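Local coordinates for mRNA-binding protein PUF3 (Saccharomyces cerevisiae, PDB 3K49), which binds the 3'-UTR of mitochondrial-protein mRNAs through its Pumilio homology domain, promoting decay of COX17 mRNA and localizing bound messages near mitochondria, at residues 201-204 and 205-209; 190-193 and 194-198; 222-225 and 226-229; 237-240 and 241-245; 138-141 and 142-145. One frame throughout, in Å; residues are numbered along the deposited sequence.

Contact 1. Residues 201-204 and 205-209; sequences DQES and ILNEL
Glu203 and Asn207 sit one turn apart on the alpha helix 199-207 of the fifth Pumilio repeat, and their side chains run side by side in the same direction. Glu203 has CG anti to the backbone N (chi1 -177°) and an extended chain, which carries its carboxylate away from the turn; only its CG comes near the asparagine, 4.0 Å from Asn207 ND2. The two flat groups stand almost at right angles, 83° apart. Asn207 turns the other way at its first torsion (chi1 -80°), folding its short amide back so that CG lies 3.2 Å from Glu203 O, the carbonyl that Asn207 N also uses in a helical bond of 3.0 Å. A compact amide suits this place beside the backbone.

Ile205 and Leu206, between these two in the chain, also lie against carbonyls but face the interior. Ile205 brings CG1 to 3.5 Å from Asp201 O and packs on Leu170 and Ile177, while Leu206 sets CG 3.1 Å from Gln202 O and turns to Met240 and Glu239 of helix 238-252. Both are buried, as fits branched aliphatic residues wedged between helices. Polar ends look elsewhere: Gln202 OE1 accepts from Asn237 ND2, and Glu208 OE1 from Gly175 N. The aliphatic part of Glu208 still meets this turn, its CG resting 3.8 Å from Ser204 O.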
# COMPACT_ATOMS: atom_id res chain seq x y z
N ASP A 201 4.73 15.74 -12.55
CA ASP A 201 3.58 15.24 -11.79
C ASP A 201 3.89 15.29 -10.30
O ASP A 201 3.06 15.74 -9.52
CB ASP A 201 3.25 13.81 -12.19
CG ASP A 201 2.77 13.69 -13.63
OD1 ASP A 201 2.09 14.64 -14.09
OD2 ASP A 201 3.07 12.65 -14.28
N GLN A 202 5.08 14.82 -9.93
CA GLN A 202 5.49 14.82 -8.52
C GLN A 202 5.53 16.23 -7.96
O GLN A 202 5.19 16.46 -6.81
CB GLN A 202 6.85 14.14 -8.36
CG GLN A 202 6.90 12.72 -8.89
CD GLN A 202 8.24 12.06 -8.70
OE1 GLN A 202 8.99 12.40 -7.79
NE2 GLN A 202 8.56 11.12 -9.56
N GLU A 203 5.95 17.19 -8.79
CA GLU A 203 6.03 18.58 -8.38
C GLU A 203 4.61 19.09 -8.11
O GLU A 203 4.35 19.68 -7.06
CB GLU A 203 6.74 19.42 -9.44
CG GLU A 203 6.93 20.88 -9.07
CD GLU A 203 7.65 21.67 -10.14
OE1 GLU A 203 8.00 21.07 -11.18
OE2 GLU A 203 7.86 22.88 -9.94
N SER A 204 3.71 18.82 -9.04
CA SER A 204 2.31 19.24 -8.92
C SER A 204 1.64 18.69 -7.66
O SER A 204 0.77 19.33 -7.07
CB SER A 204 1.53 18.81 -10.16
OG SER A 204 0.13 18.89 -9.93
N ILE A 205 2.06 17.51 -7.25
CA ILE A 205 1.48 16.86 -6.08
C ILE A 205 2.08 17.38 -4.77
O ILE A 205 1.37 17.58 -3.79
CB ILE A 205 1.70 15.33 -6.13
CG1 ILE A 205 0.75 14.67 -7.13
CG2 ILE A 205 1.57 14.72 -4.73
CD1 ILE A 205 0.99 13.22 -7.29
N LEU A 206 3.40 17.54 -4.76
CA LEU A 206 4.12 17.94 -3.56
C LEU A 206 3.88 19.41 -3.22
O LEU A 206 4.03 19.83 -2.07
CB LEU A 206 5.61 17.66 -3.74
CG LEU A 206 5.96 16.18 -3.82
CD1 LEU A 206 7.44 15.99 -4.15
CD2 LEU A 206 5.58 15.46 -2.55
N ASN A 207 3.51 20.19 -4.23
CA ASN A 207 3.13 21.58 -4.04
C ASN A 207 1.82 21.76 -3.26
O ASN A 207 1.67 22.71 -2.51
CB ASN A 207 3.02 22.29 -5.40
CG ASN A 207 4.38 22.71 -5.96
OD1 ASN A 207 5.41 22.55 -5.30
ND2 ASN A 207 4.37 23.27 -7.16
N GLU A 208 0.88 20.84 -3.43
CA GLU A 208 -0.38 20.91 -2.70
C GLU A 208 -0.24 20.34 -1.29
O GLU A 208 -1.18 20.40 -0.49
CB GLU A 208 -1.50 20.19 -3.46
CG GLU A 208 -1.84 20.82 -4.81
CD GLU A 208 -3.24 20.44 -5.29
OE1 GLU A 208 -3.56 20.68 -6.47
OE2 GLU A 208 -4.01 19.89 -4.47
N LEU A 209 0.92 19.77 -0.98
CA LEU A 209 1.12 19.16 0.33
C LEU A 209 2.11 19.96 1.18
O LEU A 209 2.11 19.86 2.41
CB LEU A 209 1.63 17.72 0.16
CG LEU A 209 0.85 16.73 -0.71
CD1 LEU A 209 1.43 15.35 -0.55
CD2 LEU A 209 -0.62 16.72 -0.32

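Contact 2. Residues 190-193 and 194-198; sequences IQRL and LEFGS. With nucleotides of chain B.
Arg192 and Glu195 form a salt bridge in which the guanidinium and carboxylate planes stand 83° apart rather than lying flat in a bidentate pairing: NH1 alone reaches Glu195 OE2, at 3.2 Å, obliquely to the guanidinium. Arg192 bends at chi2 (-73°) and thereby folds back alongside the following turn, with NE left to make a second salt bridge to Glu159 of helix 150-160. The bend also lays Arg192 CD 3.9 Å from Phe196 CE1, while Arg192 O sits at the edge of the phenyl ring, in its plane. With an alanine here, Glu195 and Glu159 would probably both lose their positive partner, and Phe196 CE1 its contact with the arginine's CD.

This is helix 186-196 of the fifth Pumilio repeat, one of the helices that line the RNA-binding surface of a PUF domain. Gln191 points its amide at the base: NE2 donates to N1 of A6 of chain B over 3.3 Å, with an N-H...N1 angle of 159°, reading the Watson-Crick edge of adenine, and a long, flexible amide is well suited to that reach. Ile190 and Leu194 face the interior instead, Ile190 CG2 meeting Leu194 CD1 at 4.1 Å. The chain leaves the helix at Gly197, whose N gives a weak bond to Leu193 O. Ser198 then caps the next helix with its OG.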
# COMPACT_ATOMS: atom_id res chain seq x y z
N ILE A 190 -2.27 8.40 -4.32
CA ILE A 190 -1.24 9.41 -4.24
C ILE A 190 0.13 8.74 -4.22
O ILE A 190 1.04 9.12 -4.96
CB ILE A 190 -1.42 10.30 -3.00
CG1 ILE A 190 -2.70 11.13 -3.11
CG2 ILE A 190 -0.18 11.19 -2.80
CD1 ILE A 190 -2.88 11.75 -4.47
N GLN A 191 0.28 7.72 -3.39
CA GLN A 191 1.52 6.98 -3.34
C GLN A 191 1.91 6.39 -4.72
O GLN A 191 3.09 6.37 -5.08
CB GLN A 191 1.47 5.91 -2.25
CG GLN A 191 1.51 6.52 -0.84
CD GLN A 191 1.36 5.51 0.29
OE1 GLN A 191 2.17 4.59 0.44
NE2 GLN A 191 0.33 5.70 1.11
N ARG A 192 0.92 5.95 -5.50
CA ARG A 192 1.22 5.41 -6.82
C ARG A 192 1.56 6.53 -7.79
O ARG A 192 2.49 6.39 -8.60
CB ARG A 192 0.07 4.55 -7.37
CG ARG A 192 -0.04 3.21 -6.71
CD ARG A 192 1.08 2.31 -7.16
NE ARG A 192 0.93 0.95 -6.65
CZ ARG A 192 1.61 0.45 -5.62
NH1 ARG A 192 2.49 1.21 -4.97
NH2 ARG A 192 1.41 -0.80 -5.22
N LEU A 193 0.83 7.64 -7.71
CA LEU A 193 1.07 8.73 -8.65
C LEU A 193 2.50 9.22 -8.47
O LEU A 193 3.21 9.47 -9.45
CB LEU A 193 0.05 9.85 -8.49
CG LEU A 193 -1.33 9.48 -9.05
CD1 LEU A 193 -2.38 10.57 -8.80
CD2 LEU A 193 -1.25 9.17 -10.55
N LEU A 194 2.94 9.33 -7.22
CA LEU A 194 4.31 9.73 -6.93
C LEU A 194 5.33 8.72 -7.47
O LEU A 194 6.28 9.12 -8.12
CB LEU A 194 4.51 9.93 -5.44
CG LEU A 194 3.77 11.14 -4.84
CD1 LEU A 194 3.93 11.14 -3.34
CD2 LEU A 194 4.29 12.43 -5.45
N GLU A 195 5.11 7.43 -7.22
CA GLU A 195 6.04 6.39 -7.63
C GLU A 195 6.22 6.33 -9.16
O GLU A 195 7.33 6.25 -9.65
CB GLU A 195 5.61 5.01 -7.10
CG GLU A 195 6.57 3.88 -7.53
CD GLU A 195 5.94 2.48 -7.48
OE1 GLU A 195 6.55 1.52 -8.04
OE2 GLU A 195 4.85 2.33 -6.90
N PHE A 196 5.10 6.42 -9.88
CA PHE A 196 5.07 6.24 -11.32
C PHE A 196 5.01 7.53 -12.11
O PHE A 196 5.10 7.51 -13.34
CB PHE A 196 3.86 5.37 -11.72
CG PHE A 196 4.02 3.90 -11.39
CD1 PHE A 196 3.80 3.43 -10.10
CD2 PHE A 196 4.41 3.00 -12.35
CE1 PHE A 196 3.97 2.09 -9.79
CE2 PHE A 196 4.57 1.65 -12.05
CZ PHE A 196 4.34 1.19 -10.77
N GLY A 197 4.84 8.66 -11.42
CA GLY A 197 4.67 9.94 -12.08
C GLY A 197 5.97 10.54 -12.62
O GLY A 197 7.07 10.22 -12.14
N SER A 198 5.83 11.40 -13.62
CA SER A 198 6.95 12.20 -14.12
C SER A 198 7.38 13.19 -13.03
O SER A 198 6.63 13.47 -12.09
CB SER A 198 6.53 12.98 -15.37
OG SER A 198 5.64 14.05 -15.05
P A B 6 -3.42 -1.19 10.71
OP1 A B 6 -4.51 -2.10 11.15
OP2 A B 6 -2.08 -1.76 10.41
O5' A B 6 -3.91 -0.42 9.41
C5' A B 6 -5.02 0.47 9.47
C4' A B 6 -5.23 1.13 8.11
O4' A B 6 -4.06 1.90 7.73
C3' A B 6 -5.43 0.20 6.92
O3' A B 6 -6.75 -0.32 6.89
C2' A B 6 -5.17 1.16 5.76
O2' A B 6 -6.27 2.00 5.49
C1' A B 6 -4.04 2.02 6.31
N9 A B 6 -2.71 1.64 5.84
C8 A B 6 -1.91 0.63 6.30
N7 A B 6 -0.75 0.56 5.68
C5 A B 6 -0.80 1.59 4.76
C6 A B 6 0.13 2.06 3.80
N6 A B 6 1.33 1.50 3.61
N1 A B 6 -0.23 3.12 3.04
C2 A B 6 -1.44 3.66 3.23
N3 A B 6 -2.40 3.31 4.09
C4 A B 6 -2.01 2.26 4.83

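Contact 3. Residues 222-225 and 226-229; sequences GNYV and IQYV. With nucleotides of chain B.
The uracil-reading site of the sixth Pumilio repeat is built on one turn of helix 222-230, where Asn223 and Gln227 grip the edge of a base and Tyr224 lays one ring face over the neighbouring base, the tripartite recognition scheme of PUF proteins. Asn223 and Gln227 run side by side with their amides nearly coplanar, 22° apart, so that together they present one polar edge to U5 of chain B. Asn223 OD1 accepts from U5 N3 at 2.9 Å in a nearly straight bond (167°), Asn223 ND2 donates to U5 O2 at 3.0 Å, and Gln227 NE2 donates to U5 O4 at 2.6 Å. A donor-acceptor amide and a second donor thus match the Watson-Crick edge of uracil.

Asn223 adopts the crowded position between backbone N and carbonyl carbon (chi1 79°), which brings its amide round to the base, and ND2 is further fixed by Asp219 O. Tyr224 takes A6 of chain B on one ring face, the base atom C5 lying 3.4 Å above the ring centre; on the opposite face Asn223 OD1 lies over the centre. The outer end of the ring also touches U5, Tyr224 CZ lying 3.2 Å from U5 N3, a span that suits a wide aromatic. A serine in its place would probably leave A6 without the ring face that covers it and open a gap beside U5. Gln227 is itself steadied by its own helix: its backbone N (3.1 Å) and its NE2 (3.3 Å) both donate to Asn223 O, from opposite faces of that carbonyl.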
# COMPACT_ATOMS: atom_id res chain seq x y z
N GLY A 222 -2.41 10.17 5.97
CA GLY A 222 -1.37 11.08 5.51
C GLY A 222 0.05 10.74 5.96
O GLY A 222 1.00 11.00 5.22
N ASN A 223 0.20 10.17 7.16
CA ASN A 223 1.52 9.83 7.66
C ASN A 223 2.22 8.77 6.80
O ASN A 223 3.46 8.68 6.79
CB ASN A 223 1.47 9.39 9.13
CG ASN A 223 1.00 7.97 9.31
OD1 ASN A 223 1.79 7.02 9.26
ND2 ASN A 223 -0.30 7.81 9.58
N TYR A 224 1.45 7.99 6.07
CA TYR A 224 2.06 7.04 5.15
C TYR A 224 2.63 7.77 3.94
O TYR A 224 3.68 7.40 3.44
CB TYR A 224 1.05 5.98 4.70
CG TYR A 224 0.69 5.01 5.80
CD1 TYR A 224 -0.53 5.10 6.46
CD2 TYR A 224 1.57 4.00 6.18
CE1 TYR A 224 -0.87 4.21 7.47
CE2 TYR A 224 1.24 3.10 7.18
CZ TYR A 224 0.02 3.21 7.82
OH TYR A 224 -0.30 2.33 8.81
N VAL A 225 1.94 8.80 3.48
CA VAL A 225 2.42 9.60 2.36
C VAL A 225 3.74 10.25 2.74
O VAL A 225 4.66 10.38 1.91
CB VAL A 225 1.42 10.70 1.96
CG1 VAL A 225 1.95 11.51 0.78
CG2 VAL A 225 0.07 10.10 1.64
N ILE A 226 3.83 10.68 3.99
CA ILE A 226 5.04 11.30 4.49
C ILE A 226 6.17 10.27 4.47
O ILE A 226 7.28 10.55 4.04
CB ILE A 226 4.88 11.85 5.95
CG1 ILE A 226 3.81 12.95 6.04
CG2 ILE A 226 6.21 12.34 6.49
CD1 ILE A 226 4.01 14.07 5.03
N GLN A 227 5.87 9.07 4.96
CA GLN A 227 6.86 8.01 5.03
C GLN A 227 7.39 7.64 3.67
O GLN A 227 8.57 7.34 3.50
CB GLN A 227 6.26 6.79 5.71
CG GLN A 227 5.91 7.07 7.15
CD GLN A 227 5.43 5.84 7.88
OE1 GLN A 227 6.20 4.91 8.15
NE2 GLN A 227 4.15 5.83 8.23
N TYR A 228 6.51 7.67 2.68
CA TYR A 228 6.92 7.33 1.33
C TYR A 228 7.87 8.39 0.79
O TYR A 228 8.83 8.05 0.12
CB TYR A 228 5.72 7.16 0.38
CG TYR A 228 6.16 6.95 -1.04
CD1 TYR A 228 6.62 5.70 -1.47
CD2 TYR A 228 6.17 8.00 -1.95
CE1 TYR A 228 7.04 5.51 -2.76
CE2 TYR A 228 6.59 7.82 -3.25
CZ TYR A 228 7.04 6.57 -3.65
OH TYR A 228 7.46 6.38 -4.94
N VAL A 229 7.59 9.66 1.07
CA VAL A 229 8.50 10.73 0.68
C VAL A 229 9.85 10.62 1.39
O VAL A 229 10.89 10.83 0.78
CB VAL A 229 7.92 12.12 0.98
CG1 VAL A 229 8.91 13.18 0.56
CG2 VAL A 229 6.57 12.29 0.27
P U B 5 -1.59 -1.11 16.65
OP1 U B 5 -3.06 -1.23 16.76
OP2 U B 5 -0.76 -2.30 16.31
O5' U B 5 -1.24 0.03 15.59
C5' U B 5 -1.20 -0.26 14.20
C4' U B 5 -1.80 0.91 13.45
O4' U B 5 -0.87 2.01 13.46
C3' U B 5 -2.06 0.69 11.97
O3' U B 5 -3.29 -0.02 11.82
C2' U B 5 -2.18 2.13 11.50
O2' U B 5 -3.44 2.67 11.83
C1' U B 5 -1.10 2.83 12.34
N1 U B 5 0.18 3.04 11.64
C2 U B 5 0.36 4.23 10.97
O2 U B 5 -0.50 5.09 10.93
N3 U B 5 1.57 4.37 10.34
C4 U B 5 2.59 3.45 10.31
O4 U B 5 3.60 3.70 9.66
C5 U B 5 2.34 2.25 11.03
C6 U B 5 1.17 2.09 11.66
P A B 6 -3.42 -1.19 10.71
OP1 A B 6 -4.51 -2.10 11.15
OP2 A B 6 -2.08 -1.76 10.41
O5' A B 6 -3.91 -0.42 9.41
C5' A B 6 -5.02 0.47 9.47
C4' A B 6 -5.23 1.13 8.11
O4' A B 6 -4.06 1.90 7.73
C3' A B 6 -5.43 0.20 6.92
O3' A B 6 -6.75 -0.32 6.89
C2' A B 6 -5.17 1.16 5.76
O2' A B 6 -6.27 2.00 5.49
C1' A B 6 -4.04 2.02 6.31
N9 A B 6 -2.71 1.64 5.84
C8 A B 6 -1.91 0.63 6.30
N7 A B 6 -0.75 0.56 5.68
C5 A B 6 -0.80 1.59 4.76
C6 A B 6 0.13 2.06 3.80
N6 A B 6 1.33 1.50 3.61
N1 A B 6 -0.23 3.12 3.04
C2 A B 6 -1.44 3.66 3.23
N3 A B 6 -2.40 3.31 4.09
C4 A B 6 -2.01 2.26 4.83

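Contact 4. Residues 237-240 and 241-245; sequences NKEM and VDIKQ
Val241 N to Asn237 O, weak at 3.4 Å, is the first backbone bond of helix 238-252, which starts within the sixth Pumilio repeat and packs on helix 199-207 of the fifth. Asp242 N to Lys238 O is weak as well; Ile243 N then reaches Glu239 O at 3.0 Å and Lys244 N reaches Met240 O at 2.7 Å, so the bonds shorten as the helix gets under way.

Capping supplements this loose start. Asn237 is the N-cap, its chi1 of 48° swinging the amide back over the opening turn so that OD1 accepts from Met240 N at 2.9 Å and, weakly, from Glu239 N. Asparagine suits the place, since ND2 remains for Gln202.

Side-chain packing mixes polar and apolar atoms. Glu239 bends at chi2 and crosses Ile243, its OE2 lying 3.5 Å from Ile243 CD1. Met240, long and pliant, lies buried against Gln202. Lys244 stretches away, its NZ bonded to Tyr274 O and Gln232 O, backbone carbonyls that satisfy a buried ammonium.

Charge forms the last group. Glu239 OE1 and Asp242 OD2 are 4.9 Å apart and would be expected to repel mildly. Glu239, however, lies in the first turn and also touches Lys210, so the positive end of the helix dipole and the lysine probably offset much of that cost, which is consistent with an acidic side chain beside an amide cap.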
# COMPACT_ATOMS: atom_id res chain seq x y z
N ASN A 237 14.08 14.01 -7.79
CA ASN A 237 13.98 15.38 -8.30
C ASN A 237 14.25 16.47 -7.26
O ASN A 237 14.40 16.19 -6.07
CB ASN A 237 12.63 15.60 -8.98
CG ASN A 237 11.46 15.10 -8.14
OD1 ASN A 237 11.17 15.64 -7.08
ND2 ASN A 237 10.78 14.07 -8.63
N LYS A 238 14.31 17.70 -7.74
CA LYS A 238 14.58 18.85 -6.89
C LYS A 238 13.49 19.07 -5.84
O LYS A 238 13.73 19.65 -4.78
CB LYS A 238 14.72 20.11 -7.75
CG LYS A 238 13.44 20.48 -8.50
CD LYS A 238 13.58 21.80 -9.25
CE LYS A 238 12.28 22.16 -9.95
NZ LYS A 238 12.36 23.48 -10.64
N GLU A 239 12.28 18.60 -6.15
CA GLU A 239 11.13 18.84 -5.29
C GLU A 239 11.11 17.86 -4.11
O GLU A 239 10.79 18.24 -2.98
CB GLU A 239 9.83 18.74 -6.09
CG GLU A 239 8.58 19.04 -5.29
CD GLU A 239 8.53 20.47 -4.81
OE1 GLU A 239 9.36 21.28 -5.26
OE2 GLU A 239 7.64 20.80 -3.98
N MET A 240 11.47 16.61 -4.38
CA MET A 240 11.57 15.61 -3.32
C MET A 240 12.58 16.04 -2.26
O MET A 240 12.26 16.08 -1.06
CB MET A 240 11.96 14.25 -3.89
CG MET A 240 10.83 13.52 -4.59
SD MET A 240 9.52 12.96 -3.47
CE MET A 240 8.58 11.87 -4.56
N VAL A 241 13.78 16.38 -2.70
CA VAL A 241 14.84 16.80 -1.79
C VAL A 241 14.38 17.93 -0.85
O VAL A 241 14.55 17.85 0.37
CB VAL A 241 16.10 17.24 -2.57
CG1 VAL A 241 17.17 17.80 -1.62
CG2 VAL A 241 16.65 16.08 -3.38
N ASP A 242 13.80 18.98 -1.41
CA ASP A 242 13.30 20.08 -0.60
C ASP A 242 12.20 19.64 0.38
O ASP A 242 12.23 20.01 1.55
CB ASP A 242 12.76 21.20 -1.49
CG ASP A 242 13.85 21.93 -2.24
OD1 ASP A 242 15.04 21.77 -1.88
OD2 ASP A 242 13.53 22.66 -3.20
N ILE A 243 11.23 18.86 -0.10
CA ILE A 243 10.14 18.41 0.75
C ILE A 243 10.65 17.47 1.84
O ILE A 243 10.18 17.49 2.97
CB ILE A 243 9.04 17.71 -0.05
CG1 ILE A 243 8.51 18.63 -1.15
CG2 ILE A 243 7.91 17.25 0.86
CD1 ILE A 243 7.91 19.92 -0.63
N LYS A 244 11.63 16.64 1.48
CA LYS A 244 12.19 15.73 2.47
C LYS A 244 12.86 16.50 3.60
O LYS A 244 12.84 16.07 4.75
CB LYS A 244 13.19 14.75 1.84
CG LYS A 244 13.66 13.69 2.82
CD LYS A 244 14.65 12.75 2.17
CE LYS A 244 15.20 11.71 3.14
NZ LYS A 244 15.88 10.60 2.40
N GLN A 245 13.43 17.65 3.26
CA GLN A 245 14.04 18.53 4.25
C GLN A 245 13.00 19.17 5.19
O GLN A 245 13.16 19.16 6.41
CB GLN A 245 14.90 19.59 3.56
CG GLN A 245 15.66 20.53 4.52
CD GLN A 245 16.70 19.80 5.37
OE1 GLN A 245 17.25 18.80 4.95
NE2 GLN A 245 16.95 20.31 6.57

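Contact 5. Residues 138-141 and 142-145; sequences SDSV and LQMI
The flat side-chain group in this contact is the amide of Gln143, and it meets Ser140 by its oxygen end: OE1 comes within 4.1 Å of Ser140 CB. An extended chain, with CG anti to the backbone N (chi1 178°), carries the amide there, and OE1 also accepts weakly from Lys106 NZ. The setting is the first turn of helix 141-146 in the fourth Pumilio repeat.

Ser140 occupies the N-cap position, yet its OG makes no capping bond; it pairs with Lys106 NZ of helix 105-110, tying the helix start to the preceding repeat. Its carbonyl does the local work, accepting from Met144 N at 2.7 Å. A small residue suits this place, since Met144 bends back toward it. Bent at chi2 (-66°) and again at chi3, the methionine places CG 3.0 Å from Ser140 O and brings its methyl CE back to 3.9 Å from Ser140 CB. Such a hooked course needs an unbranched, flexible chain, and Met144 also packs on Leu110.

On another side of the turn the contact is wholly apolar at its side chains. Val141 and Ile145, four residues apart, lie side by side and point the same way, into the interior, where Val141 meets Phe168 and Leu173. Their backbones are joined by Ile145 N to Val141 O, 2.9 Å, and their branches touch where Val141 CG1 stands 4.1 Å from Ile145 CD1.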
# COMPACT_ATOMS: atom_id res chain seq x y z
N SER A 138 -12.27 8.41 -17.73
CA SER A 138 -11.60 9.71 -17.78
C SER A 138 -12.34 10.85 -17.07
O SER A 138 -11.73 11.85 -16.68
CB SER A 138 -11.25 10.09 -19.23
OG SER A 138 -12.43 10.24 -20.00
N ASP A 139 -13.65 10.71 -16.90
CA ASP A 139 -14.46 11.74 -16.27
C ASP A 139 -14.99 11.32 -14.92
O ASP A 139 -15.85 12.00 -14.34
CB ASP A 139 -15.66 12.08 -17.15
CG ASP A 139 -15.25 12.60 -18.49
OD1 ASP A 139 -14.77 13.76 -18.56
OD2 ASP A 139 -15.40 11.85 -19.47
N SER A 140 -14.48 10.21 -14.40
CA SER A 140 -15.04 9.61 -13.19
C SER A 140 -13.94 9.28 -12.21
O SER A 140 -14.15 8.52 -11.26
CB SER A 140 -15.82 8.35 -13.53
OG SER A 140 -16.73 8.57 -14.59
N VAL A 141 -12.78 9.88 -12.43
CA VAL A 141 -11.60 9.58 -11.64
C VAL A 141 -11.80 9.76 -10.15
O VAL A 141 -11.60 8.80 -9.39
CB VAL A 141 -10.40 10.38 -12.12
CG1 VAL A 141 -9.22 10.17 -11.19
CG2 VAL A 141 -10.05 9.96 -13.54
N LEU A 142 -12.20 10.96 -9.72
CA LEU A 142 -12.51 11.21 -8.30
C LEU A 142 -13.52 10.19 -7.75
O LEU A 142 -13.32 9.63 -6.67
CB LEU A 142 -13.01 12.64 -8.06
CG LEU A 142 -11.96 13.76 -7.99
CD1 LEU A 142 -12.64 15.11 -7.92
CD2 LEU A 142 -11.02 13.55 -6.81
N GLN A 143 -14.60 9.96 -8.50
CA GLN A 143 -15.55 8.94 -8.09
C GLN A 143 -14.88 7.57 -7.96
O GLN A 143 -15.16 6.83 -7.02
CB GLN A 143 -16.74 8.88 -9.04
CG GLN A 143 -17.72 7.78 -8.65
CD GLN A 143 -18.79 7.55 -9.69
OE1 GLN A 143 -18.81 8.21 -10.73
NE2 GLN A 143 -19.68 6.60 -9.41
N MET A 144 -13.98 7.24 -8.89
CA MET A 144 -13.32 5.93 -8.88
C MET A 144 -12.43 5.75 -7.64
O MET A 144 -12.44 4.68 -7.02
CB MET A 144 -12.48 5.72 -10.14
CG MET A 144 -13.26 5.68 -11.45
SD MET A 144 -14.36 4.27 -11.55
CE MET A 144 -15.95 5.06 -11.37
N ILE A 145 -11.67 6.79 -7.30
CA ILE A 145 -10.75 6.74 -6.17
C ILE A 145 -11.47 6.62 -4.83
O ILE A 145 -10.94 6.05 -3.89
CB ILE A 145 -9.83 7.97 -6.13
CG1 ILE A 145 -9.09 8.09 -7.46
CG2 ILE A 145 -8.85 7.88 -4.96
CD1 ILE A 145 -7.96 9.10 -7.46

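Overall arrangement
Contacts 2 and 3 lie on the RNA-facing surface and meet at A6 of chain B, bonded at N1 by one and covered on a face by the other; Gln191 NE2 lies 3.7 Å from Tyr224 CB. Contacts 1 and 4 stand behind them, their nearest atoms about 13 and 15 Å from the RNA. Contact 1 packs under contact 2, with Ile205 CG2 3.6 Å from Leu194 CD2, and joins contact 4 through Gln202 OE1 and Asn237 ND2, 2.6 Å apart. Contact 4 touches contact 3 through Met240 and Val229. Contact 5, in the fourth repeat, touches none of these; its nearest atom is about 8 Å from the RNA, its centre about 17 Å from that of contact 2.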